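Local coordinates for protein toluene, o-xylene monooxygenase oxygenase subunit (Pseudomonas stutzeri, PDB 2INC) that probably serves as a non-catalytic component of the oxygenase complex that hydroxylates toluene and o-xylene, within the methane/phenol/alkene hydroxylase family, at residues Ala121-His126 / Arg181-Trp186. Numbering follows the deposited sequence.
Sequences ARYLFH and RERDVW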
loop_
_atom_site.group_PDB
_atom_site.type_symbol
_atom_site.label_atom_id
_atom_site.label_comp_id
_atom_site.label_asym_id
_atom_site.label_seq_id
_atom_site.Cartn_x
_atom_site.Cartn_y
_atom_site.Cartn_z
ATOM N N ALA B 121 22.838 22.769 -21.938
ATOM C CA ALA B 121 22.363 21.422 -22.186
ATOM C C ALA B 121 20.851 21.247 -21.884
ATOM O O ALA B 121 20.285 20.239 -22.295
ATOM C CB ALA B 121 23.186 20.414 -21.406
ATOM N N ARG B 122 20.179 22.224 -21.247
ATOM C CA ARG B 122 18.733 22.084 -21.075
ATOM C C ARG B 122 18.053 21.977 -22.466
ATOM O O ARG B 122 17.063 21.247 -22.632
ATOM C CB ARG B 122 18.136 23.186 -20.187
ATOM C CG ARG B 122 17.874 24.541 -20.864
ATOM C CD ARG B 122 17.000 25.384 -19.943
ATOM N NE ARG B 122 16.796 26.726 -20.527
ATOM C CZ ARG B 122 17.539 27.762 -20.215
ATOM N NH1 ARG B 122 18.484 27.619 -19.285
ATOM N NH2 ARG B 122 17.302 28.942 -20.774
ATOM N N TYR B 123 18.597 22.684 -23.461
ATOM C CA TYR B 123 18.060 22.595 -24.836
ATOM C C TYR B 123 18.351 21.214 -25.422
ATOM O O TYR B 123 17.476 20.529 -25.970
ATOM C CB TYR B 123 18.583 23.769 -25.715
ATOM C CG TYR B 123 18.025 25.074 -25.183
ATOM C CD1 TYR B 123 16.740 25.468 -25.527
ATOM C CD2 TYR B 123 18.748 25.882 -24.300
ATOM C CE1 TYR B 123 16.182 26.616 -25.019
ATOM C CE2 TYR B 123 18.140 27.073 -23.756
ATOM C CZ TYR B 123 16.889 27.406 -24.136
ATOM O OH TYR B 123 16.222 28.539 -23.637
ATOM N N LEU B 124 19.566 20.769 -25.312
ATOM C CA LEU B 124 19.897 19.526 -25.944
ATOM C C LEU B 124 19.096 18.360 -25.299
ATOM O O LEU B 124 18.590 17.515 -26.011
ATOM C CB LEU B 124 21.393 19.285 -25.842
ATOM C CG LEU B 124 21.851 17.966 -26.461
ATOM C CD1 LEU B 124 21.283 17.716 -27.911
ATOM C CD2 LEU B 124 23.385 18.034 -26.561
ATOM N N PHE B 125 18.955 18.342 -23.980
ATOM C CA PHE B 125 18.242 17.238 -23.310
ATOM C C PHE B 125 16.763 17.290 -23.634
ATOM O O PHE B 125 16.149 16.232 -23.814
ATOM C CB PHE B 125 18.448 17.249 -21.758
ATOM C CG PHE B 125 19.871 16.978 -21.315
ATOM C CD1 PHE B 125 20.310 17.430 -20.049
ATOM C CD2 PHE B 125 20.762 16.276 -22.105
ATOM C CE1 PHE B 125 21.597 17.205 -19.588
ATOM C CE2 PHE B 125 22.079 16.045 -21.670
ATOM C CZ PHE B 125 22.500 16.502 -20.402
ATOM N N HIS B 126 16.185 18.501 -23.738
ATOM C CA HIS B 126 14.800 18.585 -24.170
ATOM C C HIS B 126 14.625 18.130 -25.631
ATOM O O HIS B 126 13.673 17.432 -25.929
ATOM C CB HIS B 126 14.213 19.986 -23.997
ATOM C CG HIS B 126 12.738 20.028 -24.283
ATOM N ND1 HIS B 126 11.812 19.382 -23.494
ATOM C CD2 HIS B 126 12.049 20.552 -25.319
ATOM C CE1 HIS B 126 10.603 19.545 -24.008
ATOM N NE2 HIS B 126 10.718 20.271 -25.110
ATOM N N ARG B 181 21.112 33.276 -20.318
ATOM C CA ARG B 181 21.906 33.258 -21.518
ATOM C C ARG B 181 21.916 31.987 -22.330
ATOM O O ARG B 181 22.499 31.978 -23.437
ATOM C CB ARG B 181 23.347 33.608 -21.170
ATOM C CG ARG B 181 23.592 35.003 -21.495
ATOM C CD ARG B 181 23.435 35.798 -20.295
ATOM N NE ARG B 181 24.711 36.431 -20.035
ATOM C CZ ARG B 181 24.799 37.646 -19.509
ATOM N NH1 ARG B 181 23.671 38.294 -19.197
ATOM N NH2 ARG B 181 25.994 38.209 -19.318
ATOM N N GLU B 182 21.317 30.907 -21.814
ATOM C CA GLU B 182 21.600 29.594 -22.424
ATOM C C GLU B 182 21.050 29.536 -23.843
ATOM O O GLU B 182 21.607 28.867 -24.696
ATOM C CB GLU B 182 20.973 28.454 -21.613
ATOM C CG GLU B 182 21.773 28.114 -20.370
ATOM C CD GLU B 182 21.581 29.109 -19.216
ATOM O OE1 GLU B 182 22.486 29.153 -18.340
ATOM O OE2 GLU B 182 20.541 29.798 -19.170
ATOM N N ARG B 183 19.921 30.180 -24.088
ATOM C CA ARG B 183 19.357 30.056 -25.458
ATOM C C ARG B 183 20.338 30.643 -26.515
ATOM O O ARG B 183 20.518 30.118 -27.599
ATOM C CB ARG B 183 18.006 30.763 -25.546
ATOM C CG ARG B 183 17.354 30.603 -26.946
ATOM C CD ARG B 183 15.986 31.176 -26.948
ATOM N NE ARG B 183 15.340 31.118 -28.270
ATOM C CZ ARG B 183 14.031 31.313 -28.459
ATOM N NH1 ARG B 183 13.236 31.564 -27.444
ATOM N NH2 ARG B 183 13.519 31.217 -29.674
ATOM N N ASP B 184 20.938 31.763 -26.187
ATOM C CA ASP B 184 21.871 32.405 -27.095
ATOM C C ASP B 184 23.149 31.577 -27.233
ATOM O O ASP B 184 23.754 31.494 -28.291
ATOM C CB ASP B 184 22.160 33.746 -26.524
ATOM C CG ASP B 184 21.028 34.700 -26.769
ATOM O OD1 ASP B 184 20.317 34.532 -27.803
ATOM O OD2 ASP B 184 20.861 35.623 -25.969
ATOM N N VAL B 185 23.574 30.961 -26.158
ATOM C CA VAL B 185 24.716 30.042 -26.273
ATOM C C VAL B 185 24.354 28.862 -27.200
ATOM O O VAL B 185 25.052 28.599 -28.166
ATOM C CB VAL B 185 25.162 29.522 -24.892
ATOM C CG1 VAL B 185 26.357 28.597 -25.020
ATOM C CG2 VAL B 185 25.578 30.664 -24.016
ATOM N N TRP B 186 23.263 28.143 -26.893
ATOM C CA TRP B 186 22.815 27.011 -27.728
ATOM C C TRP B 186 22.666 27.434 -29.213
ATOM O O TRP B 186 23.076 26.704 -30.116
ATOM C CB TRP B 186 21.480 26.486 -27.168
ATOM C CG TRP B 186 20.720 25.514 -27.978
ATOM C CD1 TRP B 186 19.489 25.725 -28.563
ATOM C CD2 TRP B 186 21.074 24.153 -28.279
ATOM N NE1 TRP B 186 19.072 24.602 -29.188
ATOM C CE2 TRP B 186 20.012 23.611 -29.032
ATOM C CE3 TRP B 186 22.205 23.363 -28.022
ATOM C CZ2 TRP B 186 20.018 22.307 -29.515
ATOM C CZ3 TRP B 186 22.211 22.039 -28.508
ATOM C CH2 TRP B 186 21.131 21.534 -29.247
#
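The CA atoms of Tyr-123 and Trp-186 are the nearest pair across 121-126 and 182-186, 7.1 Å apart; the two helical axes approach to 9.5 Å at an angle of 70°. CB of Tyr-123 sits almost exactly on the normal of the Trp-186 five-membered ring, 3.4 Å from its centroid, a CH-pi contact. The tyrosine ring is nearly parallel to the indole, at 14°, but slid aside with little overlap, because CG lies beside the backbone N (chi1 -66°) and carries the phenol on past the indole to Arg-183, whose CB is 3.4 Å from Tyr-123 OH. CB of Leu-124 packs on the six-membered end of the indole, at Trp-186 CZ3. Arg-122 reaches Glu-182 with an extended chain: its NH1 donates a salt-bridged hydrogen bond of 3.0 Å to OE2, in the guanidinium plane but above that of the carboxylate, while NH2 bonds to Tyr-123 OH. An alanine in place of Tyr-123 would probably leave a gap beside Arg-183 and Trp-186 and deprive Arg-122 NH2 of its hydroxyl partner. Thr-119 and the backbone N of Gly-179 hold Glu-182 OE1, and another protein's chain takes the NE hydrogen bond of Arg-122. In the all-helical, ferritin-like hydroxylase fold, this helix-on-helix contact sets the start of helix 121-138 against the short helix 182-188, with helices 142-172, 190-202 and 208-237 packed around them.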